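Local atomic coordinates of DNA primase (Aquifex aeolicus, PDB entry 2AU3), a protein that probably acts as a DnaG-type RNA polymerase, making the short RNA primers from which DNA polymerase starts during replication. Residues Cys37-Asp42 against Ser72-Ile77; Ala67-Ser72 against Val112-Arg117; Gln54-Lys57 against Gly62-Gly65. One frame throughout, in Å; residues are numbered along the deposited sequence.

The three contacts cluster on one side of the chain's centre, with their own centres about 9 to 12 Å apart. Contact 3 is a short antiparallel pairing at the edge of the five-stranded sheet, nested in sequence inside the loop that contact 1 closes. Strand 64-65 runs straight on into helix 67-75, which serves contacts 1 and 2: its C-terminal end meets the zinc loop, and Lys69, in its first turn, reaches helix 101-122. The segments of contacts 1 and 2 alternate along the chain and share Ser72. Together the contacts connect the zinc ribbon, through one helix, to the long helix 101-122.

Contact 1: Cys37-Asp42 against Ser72-Ile77; sequences CPFHPD and SLYEDI. With ZN (zinc ion), chain B.
Pro38 and Tyr74 mark the nearest backbone approach, with CA atoms 7.9 Å apart. Segment 37-42 is irregular loop, whereas 72-77 holds the end of helix 67-75. That helix closes in a Schellman motif: Ile77 N bonds to Ser72 O, Asp76 N weakly to Leu73 O, and Asp76 has positive phi. No hydrogen bond crosses the interface, which is apolar and near the surface.

Phe39 carries most of it. With its CG anti to the carbonyl carbon (chi1 -52°), the ring extends to the helix, and Phe39 CZ lies 3.7 Å from Leu73 CB, the two side chains crossing at about a right angle. Phe39 CE1 is equally near Tyr74 N, at 3.7 Å, and Tyr74 CA lies in the ring plane, at the edge. Pro38 CG sits over the centre of one face of the Phe39 ring, while Pro38 CB meets the edge of the Tyr74 ring at CE1 (4.3 Å).

Behind this wedge, Phe39 N donates to Cys37 SG at 3.4 Å (158° at the hydrogen), and His40 N adds a weak bond to the same sulfur. The zinc ion is bound by Cys37 SG at 2.3 Å and by His40 ND1 at 2.0 Å; Cys58 and Cys61 complete the site. The arrangement is that of a CHC2 zinc ribbon, its first metal-binding loop packed on the following helix.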
loop_
_atom_site.group_PDB
_atom_site.type_symbol
_atom_site.label_atom_id
_atom_site.label_comp_id
_atom_site.label_asym_id
_atom_site.label_seq_id
_atom_site.Cartn_x
_atom_site.Cartn_y
_atom_site.Cartn_z
ATOM N N CYS A 37 -6.289 22.713 -11.303
ATOM C CA CYS A 37 -7.299 21.662 -11.238
ATOM C C CYS A 37 -8.714 22.194 -11.553
ATOM O O CYS A 37 -9.120 23.224 -11.024
ATOM C CB CYS A 37 -7.263 20.983 -9.872
ATOM S SG CYS A 37 -8.378 19.575 -9.727
ATOM N N PRO A 38 -9.450 21.492 -12.417
ATOM C CA PRO A 38 -10.823 21.890 -12.758
ATOM C C PRO A 38 -11.859 21.339 -11.765
ATOM O O PRO A 38 -13.052 21.625 -11.912
ATOM C CB PRO A 38 -11.035 21.238 -14.134
ATOM C CG PRO A 38 -10.187 19.974 -14.075
ATOM C CD PRO A 38 -9.037 20.270 -13.130
ATOM N N PHE A 39 -11.410 20.544 -10.792
ATOM C CA PHE A 39 -12.325 19.834 -9.898
ATOM C C PHE A 39 -12.321 20.384 -8.460
ATOM O O PHE A 39 -13.301 20.225 -7.724
ATOM C CB PHE A 39 -12.038 18.328 -9.906
ATOM C CG PHE A 39 -11.988 17.723 -11.285
ATOM C CD1 PHE A 39 -13.065 17.852 -12.152
ATOM C CD2 PHE A 39 -10.858 17.015 -11.716
ATOM C CE1 PHE A 39 -13.021 17.315 -13.435
ATOM C CE2 PHE A 39 -10.814 16.451 -12.998
ATOM C CZ PHE A 39 -11.904 16.603 -13.857
ATOM N N HIS A 40 -11.220 21.027 -8.078
ATOM C CA HIS A 40 -11.134 21.766 -6.819
ATOM C C HIS A 40 -10.470 23.123 -7.078
ATOM O O HIS A 40 -9.782 23.292 -8.079
ATOM C CB HIS A 40 -10.378 20.946 -5.759
ATOM C CG HIS A 40 -8.899 21.240 -5.696
ATOM N ND1 HIS A 40 -7.989 20.678 -6.567
ATOM C CD2 HIS A 40 -8.180 22.023 -4.856
ATOM C CE1 HIS A 40 -6.778 21.118 -6.279
ATOM N NE2 HIS A 40 -6.865 21.931 -5.242
ATOM N N PRO A 41 -10.688 24.103 -6.207
ATOM C CA PRO A 41 -10.135 25.434 -6.444
ATOM C C PRO A 41 -8.875 25.799 -5.664
ATOM O O PRO A 41 -9.006 26.307 -4.546
ATOM C CB PRO A 41 -11.284 26.349 -5.997
ATOM C CG PRO A 41 -12.048 25.544 -4.939
ATOM C CD PRO A 41 -11.609 24.090 -5.050
ATOM N N ASP A 42 -7.675 25.592 -6.208
ATOM C CA ASP A 42 -6.548 26.343 -5.638
ATOM C C ASP A 42 -5.571 27.146 -6.511
ATOM O O ASP A 42 -5.260 26.821 -7.667
ATOM C CB ASP A 42 -5.939 25.748 -4.340
ATOM C CG ASP A 42 -5.228 24.422 -4.531
ATOM O OD1 ASP A 42 -5.185 23.911 -5.681
ATOM O OD2 ASP A 42 -4.703 23.827 -3.553
ATOM N N SER A 72 -14.800 11.239 -17.740
ATOM C CA SER A 72 -15.946 10.935 -16.874
ATOM C C SER A 72 -16.185 12.038 -15.855
ATOM O O SER A 72 -17.341 12.416 -15.586
ATOM C CB SER A 72 -15.726 9.608 -16.129
ATOM O OG SER A 72 -16.839 9.305 -15.322
ATOM N N LEU A 73 -15.107 12.541 -15.267
ATOM C CA LEU A 73 -15.244 13.571 -14.243
ATOM C C LEU A 73 -15.548 14.919 -14.877
ATOM O O LEU A 73 -16.453 15.636 -14.426
ATOM C CB LEU A 73 -14.004 13.656 -13.333
ATOM C CG LEU A 73 -13.664 12.440 -12.469
ATOM C CD1 LEU A 73 -12.231 12.587 -11.888
ATOM C CD2 LEU A 73 -14.674 12.265 -11.357
ATOM N N TYR A 74 -14.823 15.260 -15.933
ATOM C CA TYR A 74 -15.092 16.512 -16.632
ATOM C C TYR A 74 -16.536 16.599 -17.163
ATOM O O TYR A 74 -17.214 17.611 -16.963
ATOM C CB TYR A 74 -14.077 16.769 -17.757
ATOM C CG TYR A 74 -14.003 18.240 -18.131
ATOM C CD1 TYR A 74 -13.111 19.103 -17.486
ATOM C CD2 TYR A 74 -14.872 18.774 -19.086
ATOM C CE1 TYR A 74 -13.064 20.470 -17.821
ATOM C CE2 TYR A 74 -14.827 20.127 -19.438
ATOM C CZ TYR A 74 -13.931 20.967 -18.804
ATOM O OH TYR A 74 -13.908 22.296 -19.157
ATOM N N GLU A 75 -17.031 15.528 -17.768
ATOM C CA GLU A 75 -18.348 15.582 -18.405
ATOM C C GLU A 75 -19.502 15.197 -17.479
ATOM O O GLU A 75 -20.677 15.280 -17.868
ATOM C CB GLU A 75 -18.383 14.715 -19.657
ATOM C CG GLU A 75 -17.282 15.041 -20.660
ATOM C CD GLU A 75 -17.501 16.352 -21.410
ATOM O OE1 GLU A 75 -18.591 16.972 -21.272
ATOM O OE2 GLU A 75 -16.576 16.762 -22.157
ATOM N N ASP A 76 -19.157 14.779 -16.263
ATOM C CA ASP A 76 -20.127 14.270 -15.285
ATOM C C ASP A 76 -20.926 13.097 -15.848
ATOM O O ASP A 76 -22.149 13.120 -15.873
ATOM C CB ASP A 76 -21.053 15.381 -14.791
ATOM C CG ASP A 76 -21.848 14.974 -13.550
ATOM O OD1 ASP A 76 -21.236 14.482 -12.598
ATOM O OD2 ASP A 76 -23.091 15.103 -13.439
ATOM N N ILE A 77 -20.209 12.096 -16.338
ATOM C CA ILE A 77 -20.799 10.867 -16.873
ATOM C C ILE A 77 -20.058 9.670 -16.280
ATOM O O ILE A 77 -19.028 9.820 -15.602
ATOM C CB ILE A 77 -20.763 10.817 -18.465
ATOM C CG1 ILE A 77 -19.325 10.761 -19.009
ATOM C CG2 ILE A 77 -21.552 11.973 -19.093
ATOM C CD1 ILE A 77 -19.205 11.088 -20.556
HETATM ZN ZN ZN B . -7.815 18.991 -7.610
#

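Contact 2: Ala67-Ser72 against Val112-Arg117; sequences AIKFVS and VCDFYR
Lys69 and Asp114 join helix 67-75 to helix 101-122 in a buried interhelical salt-bridge network with Arg117 as its third member. The backbones stay well apart, the nearest CA atoms, those of Lys69 and Asp114, being 10.9 Å from each other, and the two side chains approach from opposite directions to span the gap.

The close part is confined to the charged ends. Lys69 leaves its helix with CG anti to the backbone N (chi1 168°) and runs nearly extended before bending at chi4. Lys69 NZ donates to Asp114 OD1 at 2.8 Å, meeting the syn lone pair of that oxygen; the approach to OD2 is less certain, because that atom is crowded in the model. Lys69 NZ is gripped further by Gly64 O and by Asp110, so the buried ammonium has several acceptors. The two cations would favour an ionised Asp114, although the nearby Asp110 carboxylate would work against it.

The loose part is everything else: Ser72, at the partly exposed end of 67-72, makes no contact with 112-117, and Ile68, Phe70 and Val71 pack instead on helices 16-23 and 79-90. An alanine in place of Asp114 removes the shared carboxylate and would probably leave Lys69 NZ and Arg117 NH1 near each other with no anion between them, each side chain relying on its other partners, Asp110 and Asp144.

Arg117 NH2 has a second anion in Asp144, while Arg117 NH1 reaches Asp114 OD1 at 2.8 Å from the anti side, 31° out of the carboxylate plane.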
loop_
_atom_site.group_PDB
_atom_site.type_symbol
_atom_site.label_atom_id
_atom_site.label_comp_id
_atom_site.label_asym_id
_atom_site.label_seq_id
_atom_site.Cartn_x
_atom_site.Cartn_y
_atom_site.Cartn_z
ATOM N N ALA A 67 -7.156 8.366 -18.512
ATOM C CA ALA A 67 -7.759 9.317 -19.428
ATOM C C ALA A 67 -9.289 9.207 -19.481
ATOM O O ALA A 67 -9.984 10.218 -19.462
ATOM C CB ALA A 67 -7.159 9.144 -20.826
ATOM N N ILE A 68 -9.815 7.986 -19.555
ATOM C CA ILE A 68 -11.260 7.807 -19.576
ATOM C C ILE A 68 -11.889 8.426 -18.324
ATOM O O ILE A 68 -12.953 9.081 -18.384
ATOM C CB ILE A 68 -11.628 6.311 -19.627
ATOM C CG1 ILE A 68 -11.178 5.690 -20.965
ATOM C CG2 ILE A 68 -13.157 6.137 -19.391
ATOM C CD1 ILE A 68 -11.214 4.150 -20.986
ATOM N N LYS A 69 -11.247 8.184 -17.187
ATOM C CA LYS A 69 -11.730 8.683 -15.916
ATOM C C LYS A 69 -11.734 10.215 -15.893
ATOM O O LYS A 69 -12.672 10.821 -15.377
ATOM C CB LYS A 69 -10.875 8.136 -14.776
ATOM C CG LYS A 69 -11.128 8.826 -13.456
ATOM C CD LYS A 69 -10.892 7.865 -12.316
ATOM C CE LYS A 69 -11.534 8.359 -11.049
ATOM N NZ LYS A 69 -10.662 8.036 -9.894
ATOM N N PHE A 70 -10.702 10.846 -16.460
ATOM C CA PHE A 70 -10.718 12.308 -16.560
ATOM C C PHE A 70 -11.994 12.794 -17.282
ATOM O O PHE A 70 -12.675 13.708 -16.826
ATOM C CB PHE A 70 -9.476 12.876 -17.263
ATOM C CG PHE A 70 -9.546 14.379 -17.441
ATOM C CD1 PHE A 70 -9.186 15.241 -16.398
ATOM C CD2 PHE A 70 -10.059 14.924 -18.615
ATOM C CE1 PHE A 70 -9.291 16.631 -16.539
ATOM C CE2 PHE A 70 -10.162 16.328 -18.767
ATOM C CZ PHE A 70 -9.793 17.169 -17.729
ATOM N N VAL A 71 -12.280 12.202 -18.434
ATOM C CA VAL A 71 -13.442 12.619 -19.221
ATOM C C VAL A 71 -14.727 12.391 -18.421
ATOM O O VAL A 71 -15.614 13.276 -18.377
ATOM C CB VAL A 71 -13.486 11.918 -20.614
ATOM C CG1 VAL A 71 -14.783 12.275 -21.377
ATOM C CG2 VAL A 71 -12.258 12.285 -21.425
ATOM N N SER A 72 -14.800 11.239 -17.740
ATOM C CA SER A 72 -15.946 10.935 -16.874
ATOM C C SER A 72 -16.185 12.038 -15.855
ATOM O O SER A 72 -17.341 12.416 -15.586
ATOM C CB SER A 72 -15.726 9.608 -16.129
ATOM O OG SER A 72 -16.839 9.305 -15.322
ATOM N N VAL A 112 -15.734 3.806 -5.977
ATOM C CA VAL A 112 -16.051 3.788 -4.562
ATOM C C VAL A 112 -14.907 4.464 -3.785
ATOM O O VAL A 112 -15.140 5.200 -2.843
ATOM C CB VAL A 112 -16.312 2.348 -4.067
ATOM C CG1 VAL A 112 -16.328 2.267 -2.525
ATOM C CG2 VAL A 112 -17.633 1.826 -4.625
ATOM N N CYS A 113 -13.683 4.256 -4.234
ATOM C CA CYS A 113 -12.533 4.986 -3.688
ATOM C C CYS A 113 -12.729 6.510 -3.780
ATOM O O CYS A 113 -12.526 7.234 -2.795
ATOM C CB CYS A 113 -11.248 4.561 -4.413
ATOM S SG CYS A 113 -9.730 5.310 -3.738
ATOM N N ASP A 114 -13.197 6.986 -4.936
ATOM C CA ASP A 114 -13.443 8.424 -5.163
ATOM C C ASP A 114 -14.537 8.956 -4.262
ATOM O O ASP A 114 -14.481 10.111 -3.809
ATOM C CB ASP A 114 -13.854 8.680 -6.621
ATOM C CG ASP A 114 -12.765 8.268 -7.626
ATOM O OD1 ASP A 114 -11.548 8.319 -7.292
ATOM O OD2 ASP A 114 -13.049 7.857 -8.771
ATOM N N PHE A 115 -15.543 8.122 -4.023
ATOM C CA PHE A 115 -16.664 8.467 -3.152
ATOM C C PHE A 115 -16.188 8.693 -1.704
ATOM O O PHE A 115 -16.511 9.707 -1.062
ATOM C CB PHE A 115 -17.726 7.349 -3.206
ATOM C CG PHE A 115 -18.725 7.418 -2.094
ATOM C CD1 PHE A 115 -19.669 8.440 -2.055
ATOM C CD2 PHE A 115 -18.700 6.486 -1.065
ATOM C CE1 PHE A 115 -20.590 8.531 -1.003
ATOM C CE2 PHE A 115 -19.614 6.560 -0.015
ATOM C CZ PHE A 115 -20.571 7.589 0.004
ATOM N N TYR A 116 -15.411 7.740 -1.207
ATOM C CA TYR A 116 -14.826 7.829 0.129
ATOM C C TYR A 116 -13.871 9.022 0.292
ATOM O O TYR A 116 -13.865 9.678 1.345
ATOM C CB TYR A 116 -14.063 6.566 0.430
ATOM C CG TYR A 116 -14.894 5.340 0.686
ATOM C CD1 TYR A 116 -16.152 5.420 1.292
ATOM C CD2 TYR A 116 -14.396 4.080 0.375
ATOM C CE1 TYR A 116 -16.914 4.245 1.536
ATOM C CE2 TYR A 116 -15.132 2.911 0.654
ATOM C CZ TYR A 116 -16.367 3.010 1.238
ATOM O OH TYR A 116 -17.065 1.862 1.510
ATOM N N ARG A 117 -13.041 9.258 -0.720
ATOM C CA ARG A 117 -12.143 10.418 -0.727
ATOM C C ARG A 117 -12.939 11.714 -0.606
ATOM O O ARG A 117 -12.629 12.553 0.222
ATOM C CB ARG A 117 -11.284 10.458 -2.000
ATOM C CG ARG A 117 -10.456 11.715 -2.107
ATOM C CD ARG A 117 -9.884 12.003 -3.512
ATOM N NE ARG A 117 -9.079 10.889 -3.998
ATOM C CZ ARG A 117 -9.429 10.133 -5.025
ATOM N NH1 ARG A 117 -10.557 10.404 -5.670
ATOM N NH2 ARG A 117 -8.653 9.117 -5.419
#

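Contact 3: Gln54-Lys57 against Gly62-Gly65; sequences QIFK and GVGG
Phe56 and Gly65 form an antiparallel hydrogen-bonded pair, in which both backbone donors and both acceptors are used. Phe56 N donates to Gly65 O at 2.8 Å, nearly along the C=O axis (162°). In return Gly65 N reaches Phe56 O at 3.0 Å, from a position tilted 33° off the carbonyl plane. Gly65 O is also approached by Ile55 CA, a CA-H...O contact of 3.1 Å. Next in register, Lys57 and Gly64 form a non-hydrogen-bonded pair with their CA atoms only 4.0 Å apart; a side chain at Gly64 would collide with Lys57 CD. The backbone of Lys57 bonds instead to Tyr48 of strand 47-50. The backbone angles of Gly62 and Gly65 likewise call for glycine.

Two carbonyls of the glycine segment, those of Gly62 and Gly64, are met by lysines, the second by Lys69; Val63 O receives a CA-H...O contact from Lys57 CA (3.3 Å). Lys57 bends at chi2 (71°) and then runs extended, which brings its NZ to Gly62 O at 2.6 Å. That ammonium is shared with Asp144, as a salt bridge, and with Arg141 O, so it ties the turn of the hairpin to the region around helix 137-142. The Gln54 amide has its partners outside the hairpin: NE2 bonds to Pro51 O and Asp15, and OE1 accepts from Ile16 N.

The Phe56 ring lies across the glycine strand. Gly65 N stands over the centre of one face, and Gly64 CA makes a CH-pi contact 4.0 Å from the ring centroid. Val63 CG1 comes to the edge, in plane, 3.9 Å from Phe56 CE1.

Within the antiparallel sheet, strand 64-65 is an outer strand and 55-58 lies between it and 47-50, where Phe47 meets Phe56; helix 67-75 brings Leu73 against both Phe56 and Val63.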
loop_
_atom_site.group_PDB
_atom_site.type_symbol
_atom_site.label_atom_id
_atom_site.label_comp_id
_atom_site.label_asym_id
_atom_site.label_seq_id
_atom_site.Cartn_x
_atom_site.Cartn_y
_atom_site.Cartn_z
ATOM N N GLN A 54 0.704 7.534 -17.661
ATOM C CA GLN A 54 -0.583 7.605 -18.376
ATOM C C GLN A 54 -1.751 7.813 -17.400
ATOM O O GLN A 54 -2.859 7.309 -17.600
ATOM C CB GLN A 54 -0.798 6.374 -19.267
ATOM C CG GLN A 54 -0.010 6.384 -20.595
ATOM C CD GLN A 54 -0.431 7.518 -21.523
ATOM O OE1 GLN A 54 -1.576 7.560 -21.972
ATOM N NE2 GLN A 54 0.504 8.435 -21.818
ATOM N N ILE A 55 -1.482 8.575 -16.349
ATOM C CA ILE A 55 -2.493 8.930 -15.359
ATOM C C ILE A 55 -2.407 10.424 -15.092
ATOM O O ILE A 55 -1.438 11.074 -15.475
ATOM C CB ILE A 55 -2.287 8.126 -14.048
ATOM C CG1 ILE A 55 -0.886 8.383 -13.467
ATOM C CG2 ILE A 55 -2.613 6.616 -14.283
ATOM C CD1 ILE A 55 -0.576 7.647 -12.094
ATOM N N PHE A 56 -3.417 10.964 -14.431
ATOM C CA PHE A 56 -3.362 12.325 -13.917
ATOM C C PHE A 56 -3.476 12.177 -12.412
ATOM O O PHE A 56 -3.918 11.140 -11.940
ATOM C CB PHE A 56 -4.505 13.188 -14.484
ATOM C CG PHE A 56 -5.893 12.777 -14.006
ATOM C CD1 PHE A 56 -6.465 13.373 -12.869
ATOM C CD2 PHE A 56 -6.632 11.811 -14.698
ATOM C CE1 PHE A 56 -7.756 13.015 -12.432
ATOM C CE2 PHE A 56 -7.932 11.437 -14.247
ATOM C CZ PHE A 56 -8.480 12.045 -13.120
ATOM N N LYS A 57 -3.043 13.186 -11.670
ATOM C CA LYS A 57 -3.194 13.182 -10.208
ATOM C C LYS A 57 -3.147 14.621 -9.745
ATOM O O LYS A 57 -2.188 15.342 -10.053
ATOM C CB LYS A 57 -2.064 12.387 -9.536
ATOM C CG LYS A 57 -2.121 12.346 -7.988
ATOM C CD LYS A 57 -3.285 11.461 -7.437
ATOM C CE LYS A 57 -3.185 11.365 -5.879
ATOM N NZ LYS A 57 -4.335 10.607 -5.274
ATOM N N GLY A 62 -6.318 15.438 -4.616
ATOM C CA GLY A 62 -6.038 14.009 -4.605
ATOM C C GLY A 62 -6.741 13.195 -5.672
ATOM O O GLY A 62 -6.476 12.005 -5.811
ATOM N N VAL A 63 -7.656 13.815 -6.407
ATOM C CA VAL A 63 -8.276 13.162 -7.560
ATOM C C VAL A 63 -7.189 12.662 -8.543
ATOM O O VAL A 63 -6.183 13.332 -8.787
ATOM C CB VAL A 63 -9.319 14.078 -8.269
ATOM C CG1 VAL A 63 -8.673 15.049 -9.246
ATOM C CG2 VAL A 63 -10.351 13.260 -8.974
ATOM N N GLY A 64 -7.387 11.461 -9.062
ATOM C CA GLY A 64 -6.418 10.863 -9.959
ATOM C C GLY A 64 -7.045 9.763 -10.772
ATOM O O GLY A 64 -8.109 9.257 -10.415
ATOM N N GLY A 65 -6.399 9.396 -11.870
ATOM C CA GLY A 65 -6.862 8.282 -12.673
ATOM C C GLY A 65 -6.365 8.299 -14.112
ATOM O O GLY A 65 -5.436 9.042 -14.462
#